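PDB 2GQT: UDP-N-Acetylenolpyruvylglucosamine Reductase from Thermus caldophilus, which catalyses the FAD-dependent reduction, with NADPH, of UDP-N-acetylenolpyruvylglucosamine to UDP-N-acetylmuramate in bacterial cell-wall peptidoglycan synthesis. Local coordinates for residues A[16-20]-A[238-244]; A[189-193]-A[229-235]; A[197-202]-A[260-264]. One frame throughout, in Å; residues are numbered along the deposited sequence.

How the contacts relate
The three contacts show how loops distant in sequence can frame one flavin site. Along the chain the segments run 16-20, 189-193, 197-202, 229-235, 238-244 and 260-264, so contact 2 is nested within the loop that contact 1 closes, whereas contact 3 crosses both. Centre to centre, contacts 2 and 3 are about 13 Å apart, contacts 1 and 3 about 16 Å, and contacts 1 and 2 about 17 Å. Strand 236-238 runs from contact 2 into contact 1, and helix 244-257 leads from contact 1 toward contact 3. Contact 3 touches both others, Leu17 packing on Ala197 and Asn234 lying against Ala200, so the fold probably brings the C-terminal segments to the flavin by way of contact 3.

Contact 1. Residues A[16-20]-A[238-244]; sequences TLGVG and NLGQARA
Val19 spreads its two methyls over the chain that leads into helix 244-257. Its CG1 stands beside the backbone N and anti to the carbonyl carbon (chi1 -53°), which carries it to Ala242: CG1 lies 3.3 Å from Ala242 O and 4.2 Å from Ala242 CB. The other branch, CG2, rests 3.9 Å from Ala244 CB, so the valine straddles the bend between these two alanines. Asn238 approaches from the other end of the segment. With CG anti to its own N (chi1 -178°), its side chain is directed at the Leu17-Gly18 backbone, and Asn238 CB comes within 3.3 Å of Leu17 O. Leu17 CD1 touches the same group loosely, 4.4 Å from Asn238 CB.

The loop between strands 5-10 and 22-28 of the mixed sheet here meets the start of helix 244-257, within the MurB C-terminal family region. Arg243 is the N-cap; its backbone N is bound by Asp246 of the first turn, while Ala244 N is bound by Asp55. Leu52 of strand 51-53 packs against Leu17, Val19 and Ala244.

Gly18 turns the loop with a positive phi (83°), and a CB there would crowd the amide of Asn238. A water lies 2.8 Å from Gly18 O and 2.8 Å from Ala242 O, placed to donate to either carbonyl, although it has more acceptors nearby than hydrogens to offer. Two residues before Gly18, Thr16 touches the FAD.

Contact 2. Residues A[189-193]-A[229-235]; sequences KGQPK and SLEHGNF
Pro192 sets its CD over one face of the Phe235 ring, the two side chains crossing obliquely, in a CH-pi contact: CD is 3.5 Å from the ring centroid and only 12° off the normal. Gln191 adds its CG, 3.8 Å from Phe235 CZ, approaching the ring at a slant. Beside this apolar patch, Glu231 reaches across to the other backbone. Its CG is anti to the carbonyl carbon (chi1 -67°) and the chain beyond is extended, bringing OE1 to Lys193 N at 2.9 Å in a nearly straight bond (167°). The donor arrives on the syn side, somewhat out of the carboxylate plane. A water near both Gln191 O and Glu231 OE1 can donate to either.

His232 meets Gly190 with its ring edge, His232 CD2 lying 3.5 Å from Gly190 O. Phe235 CE1 stands over the centre of one imidazole face, while Asn234 N donates to His232 ND1 (3.1 Å) in the ring plane, a bond that fixes the ring's rotation. An alanine in place of Phe235 would probably leave the Pro192 ring and Gln191 CG without the surface they rest on, and take from the imidazole the cover that Phe235 CE1 gives one face.

Further out, Ser229 OG accepts from Glu231 N (2.9 Å) in an ST turn that presents the glutamate, and a type I turn spans His232 to Phe235. Gln191 OE1 is held by Arg188.

The loop 229-235 links strands 226-228 and 236-238, closed by the bond from Ser229 N to Phe235 O. It meets the loop that follows helix 174-187, while Asn234 packs on helix 209-215 and Phe235 faces the loop carrying Cys199.

Contact 3. Residues A[197-202]-A[260-264]; sequences AGCAFK and LELEW. With FAD (flavin-adenine dinucleotide), chain C.
Ala200 O accepts a short hydrogen bond from Glu263 N (2.7 Å, 163°); Leu262 CA makes a CA-H...O contact to the same oxygen, and the Leu262 CD2 methyl rests beside it. On the other side of Phe201, Lys202 N donates to Glu261 O (2.9 Å). These two bonds make Phe201 and Leu262 a non-hydrogen-bonded antiparallel pair, a single bridge rather than an extended sheet. A water bridges the remaining pair of backbone atoms, receiving from Glu261 N and donating to Lys202 O.

Lys202 folds back over the partner segment. A bend at its last torsion (chi4 70°) lands NZ 2.7 Å from Leu262 O, tilted out of the carbonyl plane, with Glu263 OE1 a long salt-bridge partner at 3.8 Å from NZ. The aliphatic part of the lysine passes the glutamate at about a right angle, with CG close to OE1.

Two rings flank the bridge. Trp264 takes Ala200 over one face, CA in a CH-pi contact and CB 3.6 Å from CZ2; its NE1 edge faces the carbonyl of Ala197, to whose O Trp264 NE1 donates a weak, bent bond (3.0 Å, 126°). Phe201 has Leu260 CD1 over one face, 4.3 Å from the ring centroid, and packs between helices 209-215 and 244-257.

At the flavin end, Gly198 N lies 3.2 Å from FAD C8M, and a side chain on this glycine would clash with the isoalloxazine. Asn234 binds Phe201 N from outside, and Glu263 touches Arg152, probably an active-site residue. The arrangement is consistent with a bridge that helps place the loop bearing Cys199, the probable proton donor, beside the flavin in the MurB active site.

Contact 1. Residues A[16-20]-A[238-244]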
loop_
_atom_site.group_PDB
_atom_site.type_symbol
_atom_site.label_atom_id
_atom_site.label_comp_id
_atom_site.label_asym_id
_atom_site.label_seq_id
_atom_site.Cartn_x
_atom_site.Cartn_y
_atom_site.Cartn_z
ATOM N N THR A 16 -1.805 5.100 7.321
ATOM C CA THR A 16 -0.657 5.976 7.457
ATOM C C THR A 16 -1.094 7.456 7.462
ATOM O O THR A 16 -0.476 8.282 8.137
ATOM C CB THR A 16 0.438 5.648 6.421
ATOM O OG1 THR A 16 -0.113 5.693 5.108
ATOM C CG2 THR A 16 1.018 4.256 6.671
ATOM N N LEU A 17 -2.182 7.777 6.762
ATOM C CA LEU A 17 -2.766 9.124 6.787
ATOM C C LEU A 17 -3.348 9.526 8.156
ATOM O O LEU A 17 -3.331 10.698 8.525
ATOM C CB LEU A 17 -3.826 9.268 5.692
ATOM C CG LEU A 17 -4.434 10.646 5.441
ATOM C CD1 LEU A 17 -3.355 11.695 5.201
ATOM C CD2 LEU A 17 -5.380 10.580 4.265
ATOM N N GLY A 18 -3.882 8.560 8.896
ATOM C CA GLY A 18 -4.387 8.823 10.246
ATOM C C GLY A 18 -5.793 9.380 10.296
ATOM O O GLY A 18 -6.148 10.094 11.241
ATOM N N VAL A 19 -6.594 9.053 9.285
ATOM C CA VAL A 19 -8.016 9.386 9.271
ATOM C C VAL A 19 -8.804 8.114 8.999
ATOM O O VAL A 19 -8.299 7.165 8.383
ATOM C CB VAL A 19 -8.398 10.507 8.236
ATOM C CG1 VAL A 19 -7.543 11.742 8.433
ATOM C CG2 VAL A 19 -8.299 10.005 6.803
ATOM N N GLY A 20 -10.033 8.087 9.491
ATOM C CA GLY A 20 -10.911 6.970 9.219
ATOM C C GLY A 20 -11.799 6.616 10.383
ATOM O O GLY A 20 -11.346 6.532 11.526
ATOM N N ASN A 238 -1.260 15.152 7.455
ATOM C CA ASN A 238 -2.145 15.287 8.598
ATOM C C ASN A 238 -1.355 15.921 9.738
ATOM O O ASN A 238 -0.451 15.299 10.290
ATOM C CB ASN A 238 -2.662 13.887 8.975
ATOM C CG ASN A 238 -3.641 13.884 10.146
ATOM O OD1 ASN A 238 -4.241 12.848 10.449
ATOM N ND2 ASN A 238 -3.798 15.019 10.814
ATOM N N LEU A 239 -1.687 17.168 10.067
ATOM C CA LEU A 239 -0.942 17.934 11.073
ATOM C C LEU A 239 -1.335 17.597 12.512
ATOM O O LEU A 239 -0.738 18.110 13.461
ATOM C CB LEU A 239 -1.079 19.438 10.816
ATOM C CG LEU A 239 -0.494 19.953 9.494
ATOM C CD1 LEU A 239 -0.847 21.409 9.300
ATOM C CD2 LEU A 239 1.016 19.782 9.424
ATOM N N GLY A 240 -2.331 16.734 12.681
ATOM C CA GLY A 240 -2.701 16.284 14.019
ATOM C C GLY A 240 -4.022 15.559 14.086
ATOM O O GLY A 240 -4.059 14.346 14.308
ATOM N N GLN A 241 -5.111 16.296 13.899
ATOM C CA GLN A 241 -6.442 15.722 14.023
ATOM C C GLN A 241 -7.283 15.969 12.775
ATOM O O GLN A 241 -8.477 16.260 12.869
ATOM C CB GLN A 241 -7.147 16.262 15.275
ATOM C CG GLN A 241 -6.589 15.734 16.596
ATOM C CD GLN A 241 -7.486 16.044 17.779
ATOM O OE1 GLN A 241 -7.903 15.143 18.504
ATOM N NE2 GLN A 241 -7.791 17.324 17.975
ATOM N N ALA A 242 -6.661 15.834 11.603
ATOM C CA ALA A 242 -7.390 15.976 10.347
ATOM C C ALA A 242 -8.561 15.008 10.313
ATOM O O ALA A 242 -8.463 13.871 10.793
ATOM C CB ALA A 242 -6.477 15.737 9.148
ATOM N N ARG A 243 -9.677 15.477 9.772
ATOM C CA ARG A 243 -10.777 14.602 9.426
ATOM C C ARG A 243 -10.675 14.292 7.943
ATOM O O ARG A 243 -10.127 15.094 7.175
ATOM C CB ARG A 243 -12.115 15.273 9.726
ATOM C CG ARG A 243 -12.371 15.544 11.207
ATOM C CD ARG A 243 -12.061 16.983 11.587
ATOM N NE ARG A 243 -13.050 17.920 11.052
ATOM C CZ ARG A 243 -14.166 18.287 11.684
ATOM N NH1 ARG A 243 -14.452 17.801 12.887
ATOM N NH2 ARG A 243 -15.001 19.144 11.112
ATOM N N ALA A 244 -11.199 13.139 7.536
ATOM C CA ALA A 244 -11.219 12.782 6.120
ATOM C C ALA A 244 -11.928 13.845 5.283
ATOM O O ALA A 244 -11.544 14.092 4.142
ATOM C CB ALA A 244 -11.852 11.418 5.905
HETATM O O HOH W 1 -6.508 12.601 12.338
#

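Contact 2. Residues A[189-193]-A[229-235]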
loop_
_atom_site.group_PDB
_atom_site.type_symbol
_atom_site.label_atom_id
_atom_site.label_comp_id
_atom_site.label_asym_id
_atom_site.label_seq_id
_atom_site.Cartn_x
_atom_site.Cartn_y
_atom_site.Cartn_z
ATOM N N LYS A 189 14.564 11.493 -1.701
ATOM C CA LYS A 189 14.940 12.513 -0.702
ATOM C C LYS A 189 13.962 13.687 -0.590
ATOM O O LYS A 189 13.796 14.268 0.490
ATOM C CB LYS A 189 16.358 13.035 -0.975
ATOM C CG LYS A 189 17.111 13.533 0.262
ATOM C CD LYS A 189 17.039 15.049 0.437
ATOM C CE LYS A 189 17.961 15.780 -0.529
ATOM N NZ LYS A 189 17.819 17.254 -0.397
ATOM N N GLY A 190 13.323 14.037 -1.704
ATOM C CA GLY A 190 12.394 15.172 -1.740
ATOM C C GLY A 190 11.008 14.927 -1.166
ATOM O O GLY A 190 10.193 15.846 -1.091
ATOM N N GLN A 191 10.724 13.688 -0.780
ATOM C CA GLN A 191 9.444 13.347 -0.170
ATOM C C GLN A 191 9.459 13.769 1.306
ATOM O O GLN A 191 10.537 13.915 1.894
ATOM C CB GLN A 191 9.163 11.852 -0.369
ATOM C CG GLN A 191 9.005 11.519 -1.865
ATOM C CD GLN A 191 9.042 10.038 -2.200
ATOM O OE1 GLN A 191 8.700 9.184 -1.379
ATOM N NE2 GLN A 191 9.447 9.728 -3.430
ATOM N N PRO A 192 8.275 14.037 1.894
ATOM C CA PRO A 192 8.234 14.527 3.272
ATOM C C PRO A 192 9.039 13.667 4.237
ATOM O O PRO A 192 8.927 12.444 4.203
ATOM C CB PRO A 192 6.744 14.460 3.616
ATOM C CG PRO A 192 6.064 14.690 2.314
ATOM C CD PRO A 192 6.926 13.966 1.303
ATOM N N LYS A 193 9.847 14.315 5.077
ATOM C CA LYS A 193 10.623 13.642 6.130
ATOM C C LYS A 193 9.844 12.506 6.812
ATOM O O LYS A 193 10.427 11.701 7.547
ATOM C CB LYS A 193 11.126 14.661 7.156
ATOM C CG LYS A 193 12.276 15.524 6.658
ATOM C CD LYS A 193 12.980 16.270 7.790
ATOM C CE LYS A 193 12.175 17.469 8.279
ATOM N NZ LYS A 193 12.908 18.275 9.298
ATOM N N SER A 229 1.715 19.412 1.623
ATOM C CA SER A 229 3.044 19.467 2.201
ATOM C C SER A 229 3.886 20.605 1.634
ATOM O O SER A 229 3.875 20.868 0.431
ATOM C CB SER A 229 3.758 18.143 1.966
ATOM O OG SER A 229 5.120 18.242 2.323
ATOM N N LEU A 230 4.618 21.275 2.522
ATOM C CA LEU A 230 5.577 22.293 2.110
ATOM C C LEU A 230 6.828 21.674 1.465
ATOM O O LEU A 230 7.610 22.384 0.839
ATOM C CB LEU A 230 5.968 23.178 3.303
ATOM C CG LEU A 230 4.887 24.044 3.962
ATOM C CD1 LEU A 230 5.423 24.657 5.253
ATOM C CD2 LEU A 230 4.398 25.136 3.011
ATOM N N GLU A 231 7.005 20.359 1.617
ATOM C CA GLU A 231 8.184 19.648 1.108
ATOM C C GLU A 231 7.981 19.039 -0.280
ATOM O O GLU A 231 8.940 18.871 -1.036
ATOM C CB GLU A 231 8.589 18.531 2.073
ATOM C CG GLU A 231 9.107 18.995 3.422
ATOM C CD GLU A 231 9.220 17.843 4.402
ATOM O OE1 GLU A 231 10.263 17.149 4.400
ATOM O OE2 GLU A 231 8.254 17.618 5.160
ATOM N N HIS A 232 6.735 18.687 -0.602
ATOM C CA HIS A 232 6.415 17.981 -1.840
ATOM C C HIS A 232 4.942 18.169 -2.173
ATOM O O HIS A 232 4.078 17.809 -1.373
ATOM C CB HIS A 232 6.722 16.487 -1.679
ATOM C CG HIS A 232 6.781 15.731 -2.969
ATOM N ND1 HIS A 232 5.713 15.640 -3.840
ATOM C CD2 HIS A 232 7.779 15.001 -3.520
ATOM C CE1 HIS A 232 6.055 14.888 -4.871
ATOM N NE2 HIS A 232 7.305 14.492 -4.703
ATOM N N GLY A 233 4.671 18.710 -3.358
ATOM C CA GLY A 233 3.315 19.075 -3.758
ATOM C C GLY A 233 2.315 17.942 -3.844
ATOM O O GLY A 233 1.114 18.165 -3.674
ATOM N N ASN A 234 2.806 16.729 -4.092
ATOM C CA ASN A 234 1.928 15.564 -4.234
ATOM C C ASN A 234 1.691 14.810 -2.923
ATOM O O ASN A 234 1.255 13.657 -2.923
ATOM C CB ASN A 234 2.438 14.611 -5.323
ATOM C CG ASN A 234 1.312 13.791 -5.956
ATOM O OD1 ASN A 234 0.130 14.103 -5.795
ATOM N ND2 ASN A 234 1.680 12.733 -6.674
ATOM N N PHE A 235 1.973 15.458 -1.797
ATOM C CA PHE A 235 1.686 14.877 -0.495
ATOM C C PHE A 235 0.742 15.764 0.300
ATOM O O PHE A 235 0.973 16.969 0.451
ATOM C CB PHE A 235 2.973 14.611 0.286
ATOM C CG PHE A 235 3.768 13.454 -0.246
ATOM C CD1 PHE A 235 4.573 13.602 -1.373
ATOM C CD2 PHE A 235 3.712 12.212 0.373
ATOM C CE1 PHE A 235 5.303 12.534 -1.876
ATOM C CE2 PHE A 235 4.450 11.134 -0.123
ATOM C CZ PHE A 235 5.246 11.300 -1.251
HETATM O O HOH W 2 12.033 16.319 2.058
HETATM O O HOH W 3 9.665 12.242 -5.272
#

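Contact 3. Residues A[197-202]-A[260-264]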
loop_
_atom_site.group_PDB
_atom_site.type_symbol
_atom_site.label_atom_id
_atom_site.label_comp_id
_atom_site.label_asym_id
_atom_site.label_seq_id
_atom_site.Cartn_x
_atom_site.Cartn_y
_atom_site.Cartn_z
ATOM N N ALA A 197 -0.440 9.319 3.008
ATOM C CA ALA A 197 -0.835 8.093 2.314
ATOM C C ALA A 197 -0.057 8.002 0.993
ATOM O O ALA A 197 -0.515 7.404 0.012
ATOM C CB ALA A 197 -2.334 8.064 2.073
ATOM N N GLY A 198 1.135 8.596 0.986
ATOM C CA GLY A 198 1.975 8.639 -0.206
ATOM C C GLY A 198 1.418 9.625 -1.204
ATOM O O GLY A 198 0.593 10.467 -0.847
ATOM N N CYS A 199 1.858 9.513 -2.453
ATOM C CA CYS A 199 1.394 10.399 -3.516
ATOM C C CYS A 199 -0.139 10.436 -3.564
ATOM O O CYS A 199 -0.787 9.401 -3.761
ATOM C CB CYS A 199 1.982 9.972 -4.865
ATOM S SG CYS A 199 3.770 10.278 -5.051
ATOM N N ALA A 200 -0.705 11.625 -3.342
ATOM C CA ALA A 200 -2.156 11.839 -3.396
ATOM C C ALA A 200 -2.714 11.597 -4.785
ATOM O O ALA A 200 -3.744 10.934 -4.940
ATOM C CB ALA A 200 -2.501 13.260 -2.942
ATOM N N PHE A 201 -2.024 12.141 -5.783
ATOM C CA PHE A 201 -2.517 12.176 -7.150
ATOM C C PHE A 201 -1.679 11.336 -8.100
ATOM O O PHE A 201 -0.488 11.116 -7.864
ATOM C CB PHE A 201 -2.589 13.625 -7.657
ATOM C CG PHE A 201 -3.573 14.477 -6.904
ATOM C CD1 PHE A 201 -3.144 15.365 -5.923
ATOM C CD2 PHE A 201 -4.932 14.377 -7.164
ATOM C CE1 PHE A 201 -4.063 16.136 -5.214
ATOM C CE2 PHE A 201 -5.856 15.144 -6.455
ATOM C CZ PHE A 201 -5.417 16.029 -5.486
ATOM N N LYS A 202 -2.336 10.874 -9.162
ATOM C CA LYS A 202 -1.680 10.258 -10.316
ATOM C C LYS A 202 -1.039 11.338 -11.185
ATOM O O LYS A 202 -1.458 12.493 -11.158
ATOM C CB LYS A 202 -2.713 9.528 -11.177
ATOM C CG LYS A 202 -3.351 8.313 -10.536
ATOM C CD LYS A 202 -4.364 7.679 -11.482
ATOM C CE LYS A 202 -4.804 6.303 -11.005
ATOM N NZ LYS A 202 -5.651 6.379 -9.792
ATOM N N LEU A 260 -6.375 16.497 -12.039
ATOM C CA LEU A 260 -5.674 15.349 -11.463
ATOM C C LEU A 260 -6.651 14.339 -10.870
ATOM O O LEU A 260 -7.666 14.720 -10.283
ATOM C CB LEU A 260 -4.694 15.817 -10.384
ATOM C CG LEU A 260 -3.505 16.693 -10.803
ATOM C CD1 LEU A 260 -2.747 17.192 -9.589
ATOM C CD2 LEU A 260 -2.573 15.941 -11.740
ATOM N N GLU A 261 -6.338 13.051 -11.032
ATOM C CA GLU A 261 -7.120 11.969 -10.432
ATOM C C GLU A 261 -6.391 11.448 -9.197
ATOM O O GLU A 261 -5.158 11.441 -9.155
ATOM C CB GLU A 261 -7.361 10.826 -11.436
ATOM C CG GLU A 261 -8.272 11.180 -12.624
ATOM C CD GLU A 261 -9.725 11.437 -12.230
ATOM O OE1 GLU A 261 -10.262 10.719 -11.356
ATOM O OE2 GLU A 261 -10.342 12.362 -12.805
ATOM N N LEU A 262 -7.158 11.013 -8.200
ATOM C CA LEU A 262 -6.593 10.450 -6.974
ATOM C C LEU A 262 -5.867 9.139 -7.212
ATOM O O LEU A 262 -6.351 8.269 -7.942
ATOM C CB LEU A 262 -7.684 10.206 -5.938
ATOM C CG LEU A 262 -8.104 11.355 -5.033
ATOM C CD1 LEU A 262 -9.161 10.848 -4.069
ATOM C CD2 LEU A 262 -6.909 11.921 -4.270
ATOM N N GLU A 263 -4.708 9.009 -6.582
ATOM C CA GLU A 263 -3.993 7.739 -6.511
ATOM C C GLU A 263 -4.539 6.912 -5.337
ATOM O O GLU A 263 -4.627 5.683 -5.421
ATOM C CB GLU A 263 -2.493 7.997 -6.360
ATOM C CG GLU A 263 -1.614 6.756 -6.222
ATOM C CD GLU A 263 -1.419 5.975 -7.520
ATOM O OE1 GLU A 263 -2.088 6.270 -8.527
ATOM O OE2 GLU A 263 -0.596 5.037 -7.527
ATOM N N TRP A 264 -4.916 7.590 -4.252
ATOM C CA TRP A 264 -5.502 6.910 -3.096
ATOM C C TRP A 264 -6.794 6.218 -3.446
ATOM O O TRP A 264 -7.547 6.683 -4.302
ATOM C CB TRP A 264 -5.860 7.880 -1.982
ATOM C CG TRP A 264 -4.762 8.659 -1.429
ATOM C CD1 TRP A 264 -3.461 8.281 -1.284
ATOM C CD2 TRP A 264 -4.868 9.971 -0.888
ATOM N NE1 TRP A 264 -2.739 9.299 -0.702
ATOM C CE2 TRP A 264 -3.588 10.344 -0.439
ATOM C CE3 TRP A 264 -5.929 10.873 -0.747
ATOM C CZ2 TRP A 264 -3.335 11.586 0.132
ATOM C CZ3 TRP A 264 -5.681 12.101 -0.177
ATOM C CH2 TRP A 264 -4.396 12.444 0.264
HETATM P PA FAD C . -3.579 -0.738 1.912
HETATM O O1A FAD C . -3.436 0.723 1.808
HETATM O O2A FAD C . -3.895 -1.365 3.215
HETATM O O5B FAD C . -4.643 -1.275 0.865
HETATM C C5B FAD C . -4.569 -0.839 -0.498
HETATM C C4B FAD C . -5.429 -1.727 -1.369
HETATM O O4B FAD C . -4.877 -3.059 -1.355
HETATM C C3B FAD C . -6.885 -1.859 -0.898
HETATM O O3B FAD C . -7.701 -2.047 -2.055
HETATM C C2B FAD C . -6.842 -3.136 -0.067
HETATM O O2B FAD C . -8.118 -3.770 0.013
HETATM C C1B FAD C . -5.897 -3.981 -0.896
HETATM N N9A FAD C . -5.220 -5.075 -0.169
HETATM C C8A FAD C . -4.409 -4.955 0.895
HETATM N N7A FAD C . -3.973 -6.167 1.247
HETATM C C5A FAD C . -4.484 -7.057 0.389
HETATM C C6A FAD C . -4.416 -8.448 0.249
HETATM N N6A FAD C . -3.683 -9.225 1.057
HETATM N N1A FAD C . -5.098 -9.024 -0.761
HETATM C C2A FAD C . -5.846 -8.293 -1.600
HETATM N N3A FAD C . -5.958 -6.972 -1.503
HETATM C C4A FAD C . -5.287 -6.357 -0.510
HETATM N N1 FAD C . 3.117 3.296 -3.854
HETATM C C2 FAD C . 3.889 2.986 -4.953
HETATM O O2 FAD C . 3.420 2.301 -5.851
HETATM N N3 FAD C . 5.187 3.478 -5.052
HETATM C C4 FAD C . 5.750 4.261 -4.052
HETATM O O4 FAD C . 6.909 4.670 -4.170
HETATM C C4X FAD C . 4.965 4.560 -2.939
HETATM N N5 FAD C . 5.485 5.351 -1.917
HETATM C C5X FAD C . 4.712 5.590 -0.774
HETATM C C6 FAD C . 5.266 6.326 0.275
HETATM C C7 FAD C . 4.534 6.573 1.432
HETATM C C7M FAD C . 5.169 7.373 2.575
HETATM C C8 FAD C . 3.228 6.081 1.531
HETATM C C8M FAD C . 2.402 6.348 2.797
HETATM C C9 FAD C . 2.673 5.355 0.480
HETATM C C9A FAD C . 3.404 5.100 -0.680
HETATM N N10 FAD C . 2.856 4.367 -1.747
HETATM C C10 FAD C . 3.656 4.077 -2.851
HETATM C "C1'" FAD C . 1.442 3.911 -1.748
HETATM C "C2'" FAD C . 1.257 2.568 -1.023
HETATM O "O2'" FAD C . 2.371 2.300 -0.148
HETATM C "C3'" FAD C . 1.115 1.394 -1.994
HETATM O "O3'" FAD C . -0.051 1.578 -2.809
HETATM C "C4'" FAD C . 1.054 0.050 -1.257
HETATM O "O4'" FAD C . 1.145 -1.012 -2.208
HETATM C "C5'" FAD C . -0.212 -0.131 -0.424
HETATM O "O5'" FAD C . -0.030 -1.317 0.351
HETATM P P FAD C . -0.741 -1.443 1.775
HETATM O O1P FAD C . -0.403 -2.783 2.292
HETATM O O2P FAD C . -0.495 -0.254 2.617
HETATM O O3P FAD C . -2.271 -1.472 1.287
HETATM O O HOH W 4 -3.908 12.540 -12.472
#